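Plexin-A4 (Homo sapiens, PDB 4E74) probably acts as a cell-surface signalling receptor whose cytoplasmic part includes the ubiquitin-like domain seen here, named for binding Rho-family GTPases. Local coordinates at residues K52-C56 with S57-K61; K32-N35 with C36-I39; R94-T97 with L98-Q102. One frame throughout, in Å; residues are numbered along the deposited sequence. Where two conformers were deposited one is given.

Contact 1. Residues K52-C56 with S57-K61; sequences KNVPC and SHRPK
Arg59 reaches back to the carbonyl of Val54 in a local, surface-lying turn of the loop that leads from helix 39-50 to strand 65-70. Its guanidinium comes side-on: Arg59 NE lies 2.9 Å and Arg59 NH2 3.1 Å from Val54 O, so two N-H groups share one acceptor. The NE bond is the straighter, at 158° at the hydrogen. Val54 O sits close to the guanidinium plane, at its edge, and the paired bonds restrain rotation of the group. With chi1 at -73°, CG is anti to the carbonyl carbon, and the chain runs extended from CG to NE, which carries the head back along the preceding residues. On the way Arg59 CG passes Pro55 O at 3.6 Å.

The backbone here forms a short 3-10 turn beginning at Cys56. Each link spans three residues: His58 N donates to Pro55 O over 2.9 Å, and Arg59 N to Cys56 O over a longer 3.3 Å. Beside the turn, Val54 CG1 rests 4.0 Å from His58 CB, a light apolar touch, while Ser57 OG and His58 ND1 are hydrogen-bonded at 2.8 Å.

Arg59 also packs on Phe51, and its NH1 makes a long, weak ion pair with Asp48. Cys56 SG forms a disulfide with Cys56 of the second subunit, whose Arg59 packs against this cysteine.

Contact 2. Residues K32-N35 with C36-I39; sequences KILN and CDTI
Leu34 and Asp37 close a type I beta turn where strand 29-34 ends, the first step of the connection into helix 39-50; strands 13-18 and 29-34 followed by that helix are the opening hairpin and helix of a ubiquitin-like fold. The tight part is two hydrogen bonds between these residues, one each way. Asp37 N donates to Leu34 O over 3.2 Å, the bond of the turn itself, and Leu34 N donates to Asp37 OD2 over 3.0 Å with 165° at the hydrogen. The carboxylate is thus turned back over the strand end, and the amide meets OD2 from above the carboxylate plane, 54° out of it. CG of Asp37 is anti to its carbonyl carbon (chi1 -80°), which swings the acid across the Leu34 side chain at a slant: Asp37 OD2 lies 3.6 Å from Leu34 CB, and Ile33 CB approaches the same OD2 to 3.7 Å.

Asp37 is buried, and beyond the turn its OD2 has a second partner, a salt bridge to Lys45 NZ of helix 39-50. That outside lysine probably favours the charged form of the acid, and it ties the turn to the helix that follows. Asn35 is anchored elsewhere: its OD1 accepts from Lys12 N, beside the backbone pairing of the two residues.

The looser side lies at Cys36, which is partly exposed. SG of Cys36 rests 4.0 Å from Leu34 CB, an apolar contact, and both side chains also lean on Tyr11. Thr38, also partly exposed, follows as N-cap of helix 39-50. A water bridges the turn, donating to Leu34 O at 2.8 Å and to Asp37 O at 2.7 Å.

Contact 3. Residues R94-T97 with L98-Q102; sequences RLNT and LAHYQ
Thr97 caps the short, weakly bonded helix 98-101: its OG1 accepts from His100 N over 3.0 Å, with 163° at the hydrogen. That hydroxyl sits between the backbone N and the carbonyl carbon (chi1 64°), the position from which it can accept from His100 N. Thr97 O takes a weak, longer bond from Tyr101 N at 3.3 Å. The N-H of Thr97 itself is buried and finds no partner in the model.

Asn96 supplies the side-chain half of the contact. Its amide lies flat on the imidazole of His100, the two planes 10° apart, with Asn96 OD1 3.4 Å from His100 NE2, over that ring's face and offset toward the rim; this is stacking, as the geometry does not suit a hydrogen bond. Against Tyr101 the amide is nearly perpendicular, and Asn96 ND2 gives a weak bond to Tyr101 OH over 3.1 Å. The histidine and tyrosine also meet each other, CD2 of His100 lying above the centre of the tyrosine ring.

The loop after strand 76-79 holds these polar ends: Asn96 OD1 is bonded to Thr86 OG1, Asn96 ND2 donates to Gln80 O, His100 NE2 pairs with Thr85 OG1, and Tyr101 OH pairs with Asp83.

At its far end the helix closes in a Schellman motif, Gln102 turning to positive phi as Gln102 N bonds to Ala99 O at 3.1 Å. Leu98 packs inward on Leu14 and Leu16 of strand 13-18 and on Val42 of helix 39-50, while Tyr101 rests on Ile39 at the start of that long helix.

Contact 2 comes first along the chain, then contact 1, then contact 3, all in one ubiquitin-like domain. Contacts 2 and 1 flank helix 39-50, one running into its first residue and one beyond its end, their centres about 21 Å apart. Contact 3 folds back on contact 2, centre to centre about 9 Å: probable backbone hydrogen bonds, Ile39 N to Asn96 O and Ala99 N to Asn35 O, each 3.2 Å, join the turn and start of helix 39-50 to the segment that leads into and begins helix 98-101. Contact 1 is about 26 Å from contact 3 between centres, across the chain's centre, and takes part in the disulfide-linked contact with the second subunit.

Contact 1. Residues K52-C56 with S57-K61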
loop_
_atom_site.group_PDB
_atom_site.type_symbol
_atom_site.label_atom_id
_atom_site.label_comp_id
_atom_site.label_asym_id
_atom_site.label_seq_id
_atom_site.Cartn_x
_atom_site.Cartn_y
_atom_site.Cartn_z
ATOM N N LYS A 52 -5.172 9.164 -2.187
ATOM C CA LYS A 52 -5.117 8.595 -3.533
ATOM C C LYS A 52 -3.831 8.888 -4.327
ATOM O O LYS A 52 -3.352 8.019 -5.057
ATOM C CB LYS A 52 -6.349 8.958 -4.370
ATOM C CG LYS A 52 -6.469 10.401 -4.838
ATOM C CD LYS A 52 -7.661 10.530 -5.803
ATOM C CE LYS A 52 -7.471 11.587 -6.866
ATOM N NZ LYS A 52 -6.513 11.123 -7.900
ATOM N N ASN A 53 -3.295 10.082 -4.172
ATOM C CA ASN A 53 -2.080 10.456 -4.930
ATOM C C ASN A 53 -0.751 10.224 -4.228
ATOM O O ASN A 53 0.301 10.637 -4.740
ATOM C CB ASN A 53 -2.177 11.903 -5.334
ATOM C CG ASN A 53 -3.315 12.138 -6.318
ATOM O OD1 ASN A 53 -3.760 11.197 -7.000
ATOM N ND2 ASN A 53 -3.824 13.343 -6.342
ATOM N N VAL A 54 -0.775 9.547 -3.079
ATOM C CA VAL A 54 0.424 9.210 -2.354
ATOM C C VAL A 54 0.758 7.760 -2.623
ATOM O O VAL A 54 -0.133 6.889 -2.492
ATOM C CB VAL A 54 0.214 9.410 -0.830
ATOM C CG1 VAL A 54 1.454 8.992 -0.042
ATOM C CG2 VAL A 54 -0.187 10.864 -0.505
ATOM N N PRO A 55 2.013 7.463 -2.978
ATOM C CA PRO A 55 2.364 6.061 -3.183
ATOM C C PRO A 55 2.094 5.192 -1.960
ATOM O O PRO A 55 2.241 5.656 -0.833
ATOM C CB PRO A 55 3.862 6.122 -3.471
ATOM C CG PRO A 55 4.099 7.464 -4.021
ATOM C CD PRO A 55 3.131 8.370 -3.333
ATOM N N CYS A 56 1.693 3.939 -2.175
ATOM C CA CYS A 56 1.378 3.008 -1.066
ATOM C C CYS A 56 2.435 2.996 0.025
ATOM O O CYS A 56 2.116 2.973 1.246
ATOM C CB CYS A 56 1.171 1.570 -1.583
ATOM S SG CYS A 56 -0.214 1.382 -2.726
ATOM N N SER A 57 3.713 3.034 -0.402
ATOM C CA SER A 57 4.849 3.018 0.499
ATOM C C SER A 57 4.868 4.126 1.550
ATOM O O SER A 57 5.492 3.949 2.609
ATOM C CB SER A 57 6.187 3.089 -0.334
ATOM O OG SER A 57 6.197 4.274 -1.112
ATOM N N HIS A 58 4.235 5.277 1.270
ATOM C CA HIS A 58 4.313 6.444 2.118
ATOM C C HIS A 58 2.994 6.818 2.722
ATOM O O HIS A 58 2.881 7.880 3.291
ATOM C CB HIS A 58 4.920 7.639 1.348
ATOM C CG HIS A 58 6.398 7.462 1.075
ATOM N ND1 HIS A 58 6.858 6.668 0.112
ATOM C CD2 HIS A 58 7.507 7.964 1.732
ATOM C CE1 HIS A 58 8.201 6.672 0.129
ATOM N NE2 HIS A 58 8.591 7.483 1.115
ATOM N N ARG A 59 2.003 5.926 2.626
ATOM C CA ARG A 59 0.701 6.133 3.274
ATOM C C ARG A 59 0.714 5.599 4.700
ATOM O O ARG A 59 1.355 4.577 4.966
ATOM C CB ARG A 59 -0.365 5.323 2.528
ATOM C CG ARG A 59 -0.746 5.888 1.200
ATOM C CD ARG A 59 -1.937 5.180 0.581
ATOM N NE ARG A 59 -2.014 5.514 -0.826
ATOM C CZ ARG A 59 -2.948 5.073 -1.659
ATOM N NH1 ARG A 59 -3.860 4.212 -1.224
ATOM N NH2 ARG A 59 -2.893 5.453 -2.935
ATOM N N PRO A 60 -0.079 6.213 5.600
ATOM C CA PRO A 60 -0.298 5.558 6.889
ATOM C C PRO A 60 -0.986 4.211 6.679
ATOM O O PRO A 60 -1.722 4.082 5.707
ATOM C CB PRO A 60 -1.222 6.537 7.640
ATOM C CG PRO A 60 -1.522 7.642 6.748
ATOM C CD PRO A 60 -0.814 7.472 5.448
ATOM N N LYS A 61 -0.727 3.232 7.547
ATOM C CA LYS A 61 -1.315 1.908 7.455
ATOM C C LYS A 61 -2.615 1.873 8.247
ATOM O O LYS A 61 -2.693 2.498 9.304
ATOM C CB LYS A 61 -0.339 0.829 8.001
ATOM C CG LYS A 61 1.001 0.729 7.238
ATOM C CD LYS A 61 0.776 0.766 5.731
#

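Contact 2. Residues K32-N35 with C36-I39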
loop_
_atom_site.group_PDB
_atom_site.type_symbol
_atom_site.label_atom_id
_atom_site.label_comp_id
_atom_site.label_asym_id
_atom_site.label_seq_id
_atom_site.Cartn_x
_atom_site.Cartn_y
_atom_site.Cartn_z
ATOM N N LYS A 32 -17.461 5.534 -0.702
ATOM C CA LYS A 32 -18.270 4.305 -0.659
ATOM C C LYS A 32 -17.616 3.153 0.047
ATOM O O LYS A 32 -16.452 2.784 -0.244
ATOM C CB LYS A 32 -18.608 3.817 -2.105
ATOM C CG LYS A 32 -19.586 4.675 -2.868
ATOM C CD LYS A 32 -21.046 4.325 -2.644
ATOM C CE LYS A 32 -21.938 5.371 -3.305
ATOM N NZ LYS A 32 -23.380 5.094 -3.230
ATOM N N ILE A 33 -18.337 2.538 0.986
ATOM C CA ILE A 33 -17.908 1.265 1.572
ATOM C C ILE A 33 -19.095 0.316 1.737
ATOM O O ILE A 33 -20.217 0.680 1.385
ATOM C CB ILE A 33 -17.075 1.408 2.877
ATOM C CG1 ILE A 33 -17.956 1.698 4.077
ATOM C CG2 ILE A 33 -15.953 2.473 2.760
ATOM C CD1 ILE A 33 -18.726 3.002 3.936
ATOM N N LEU A 34 -18.845 -0.921 2.178
ATOM C CA LEU A 34 -19.925 -1.874 2.364
ATOM C C LEU A 34 -20.296 -1.926 3.823
ATOM O O LEU A 34 -19.408 -1.826 4.704
ATOM C CB LEU A 34 -19.512 -3.254 1.929
ATOM C CG LEU A 34 -19.128 -3.372 0.434
ATOM C CD1 LEU A 34 -18.507 -4.717 0.142
ATOM C CD2 LEU A 34 -20.371 -3.167 -0.419
ATOM N N ASN A 35 -21.577 -2.163 4.079
ATOM C CA ASN A 35 -22.011 -2.285 5.484
ATOM C C ASN A 35 -21.524 -3.544 6.194
ATOM O O ASN A 35 -21.614 -3.609 7.454
ATOM C CB ASN A 35 -23.508 -2.126 5.607
ATOM C CG ASN A 35 -24.265 -3.286 5.035
ATOM O OD1 ASN A 35 -23.731 -4.156 4.337
ATOM N ND2 ASN A 35 -25.575 -3.295 5.300
ATOM N N CYS A 36 -20.959 -4.504 5.445
ATOM C CA CYS A 36 -20.357 -5.707 5.965
ATOM C C CYS A 36 -18.822 -5.723 6.044
ATOM O O CYS A 36 -18.239 -6.740 6.379
ATOM C CB CYS A 36 -20.838 -6.921 5.168
ATOM S SG CYS A 36 -20.571 -6.836 3.344
ATOM N N ASP A 37 -18.174 -4.629 5.626
ATOM C CA ASP A 37 -16.720 -4.519 5.702
ATOM C C ASP A 37 -16.381 -4.477 7.191
ATOM O O ASP A 37 -17.111 -3.877 7.991
ATOM C CB ASP A 37 -16.229 -3.206 5.081
ATOM C CG ASP A 37 -16.158 -3.239 3.540
ATOM O OD1 ASP A 37 -15.894 -4.314 3.004
ATOM O OD2 ASP A 37 -16.267 -2.159 2.946
ATOM N N THR A 38 -15.324 -5.157 7.544
ATOM C CA THR A 38 -14.804 -4.992 8.919
ATOM C C THR A 38 -14.346 -3.556 9.063
ATOM O O THR A 38 -14.067 -2.837 8.090
ATOM C CB THR A 38 -13.622 -5.928 9.220
ATOM O OG1 THR A 38 -12.463 -5.573 8.441
ATOM C CG2 THR A 38 -14.014 -7.407 9.072
ATOM N N ILE A 39 -14.168 -3.088 10.296
ATOM C CA ILE A 39 -13.659 -1.696 10.422
ATOM C C ILE A 39 -12.266 -1.504 9.801
ATOM O O ILE A 39 -11.964 -0.439 9.275
ATOM C CB ILE A 39 -13.671 -1.210 11.915
ATOM C CG1 ILE A 39 -15.089 -1.278 12.481
ATOM C CG2 ILE A 39 -13.090 0.218 12.009
ATOM C CD1 ILE A 39 -16.159 -0.569 11.686
HETATM O O HOH W 1 -18.783 -1.814 7.441
#

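Contact 3. Residues R94-T97 with L98-Q102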
loop_
_atom_site.group_PDB
_atom_site.type_symbol
_atom_site.label_atom_id
_atom_site.label_comp_id
_atom_site.label_asym_id
_atom_site.label_seq_id
_atom_site.Cartn_x
_atom_site.Cartn_y
_atom_site.Cartn_z
ATOM N N ARG A 94 -17.459 -12.432 15.970
ATOM C CA ARG A 94 -17.538 -11.813 14.635
ATOM C C ARG A 94 -16.874 -10.449 14.716
ATOM O O ARG A 94 -17.073 -9.728 15.671
ATOM C CB ARG A 94 -18.982 -11.622 14.183
ATOM N N LEU A 95 -16.078 -10.101 13.718
ATOM C CA LEU A 95 -15.468 -8.782 13.687
ATOM C C LEU A 95 -16.514 -7.706 13.435
ATOM O O LEU A 95 -17.480 -7.889 12.658
ATOM C CB LEU A 95 -14.334 -8.728 12.652
ATOM C CG LEU A 95 -13.136 -9.670 12.909
ATOM C CD1 LEU A 95 -11.951 -9.269 12.045
ATOM C CD2 LEU A 95 -12.713 -9.668 14.378
ATOM N N ASN A 96 -16.342 -6.555 14.084
ATOM C CA ASN A 96 -17.311 -5.489 14.035
ATOM C C ASN A 96 -17.325 -4.833 12.617
ATOM O O ASN A 96 -16.271 -4.683 12.015
ATOM C CB ASN A 96 -16.968 -4.395 15.056
ATOM C CG ASN A 96 -17.115 -4.814 16.519
ATOM O OD1 ASN A 96 -17.669 -5.883 16.900
ATOM N ND2 ASN A 96 -16.570 -3.972 17.373
ATOM N N THR A 97 -18.506 -4.424 12.159
ATOM C CA THR A 97 -18.746 -3.784 10.874
ATOM C C THR A 97 -19.516 -2.483 11.112
ATOM O O THR A 97 -19.957 -2.193 12.264
ATOM C CB THR A 97 -19.641 -4.681 9.982
ATOM O OG1 THR A 97 -20.930 -4.799 10.635
ATOM C CG2 THR A 97 -18.997 -6.055 9.767
ATOM N N LEU A 98 -19.736 -1.664 10.095
ATOM C CA LEU A 98 -20.535 -0.471 10.264
ATOM C C LEU A 98 -21.993 -0.842 10.619
ATOM O O LEU A 98 -22.674 -0.100 11.329
ATOM C CB LEU A 98 -20.498 0.450 9.045
ATOM C CG LEU A 98 -19.140 1.141 8.777
ATOM C CD1 LEU A 98 -19.106 1.744 7.395
ATOM C CD2 LEU A 98 -18.811 2.191 9.828
ATOM N N ALA A 99 -22.483 -1.960 10.056
ATOM C CA ALA A 99 -23.856 -2.425 10.375
ATOM C C ALA A 99 -23.958 -2.778 11.846
ATOM O O ALA A 99 -24.984 -2.489 12.477
ATOM C CB ALA A 99 -24.251 -3.613 9.491
ATOM N N HIS A 100 -22.920 -3.403 12.386
ATOM C CA HIS A 100 -22.849 -3.690 13.839
ATOM C C HIS A 100 -23.061 -2.463 14.685
ATOM O O HIS A 100 -23.819 -2.483 15.707
ATOM C CB HIS A 100 -21.512 -4.328 14.144
ATOM C CG HIS A 100 -21.223 -4.482 15.610
ATOM N ND1 HIS A 100 -21.709 -5.529 16.350
ATOM C CD2 HIS A 100 -20.470 -3.695 16.475
ATOM C CE1 HIS A 100 -21.266 -5.398 17.635
ATOM N NE2 HIS A 100 -20.518 -4.284 17.715
ATOM N N TYR A 101 -22.427 -1.371 14.298
ATOM C CA TYR A 101 -22.538 -0.106 15.035
ATOM C C TYR A 101 -23.729 0.781 14.649
ATOM O O TYR A 101 -23.951 1.830 15.242
ATOM C CB TYR A 101 -21.241 0.702 14.880
ATOM C CG TYR A 101 -19.996 0.185 15.596
ATOM C CD1 TYR A 101 -19.858 0.292 16.997
ATOM C CD2 TYR A 101 -18.904 -0.288 14.888
ATOM C CE1 TYR A 101 -18.697 -0.117 17.617
ATOM C CE2 TYR A 101 -17.731 -0.705 15.487
ATOM C CZ TYR A 101 -17.606 -0.583 16.874
ATOM O OH TYR A 101 -16.450 -0.920 17.516
ATOM N N GLN A 102 -24.498 0.346 13.630
ATOM C CA GLN A 102 -25.663 1.053 13.155
ATOM C C GLN A 102 -25.330 2.465 12.694
ATOM O O GLN A 102 -26.053 3.444 12.923
ATOM C CB GLN A 102 -26.797 1.012 14.214
ATOM C CG GLN A 102 -27.259 -0.393 14.507
ATOM C CD GLN A 102 -28.428 -0.409 15.487
ATOM O OE1 GLN A 102 -28.314 0.107 16.576
ATOM N NE2 GLN A 102 -29.564 -0.995 15.080
#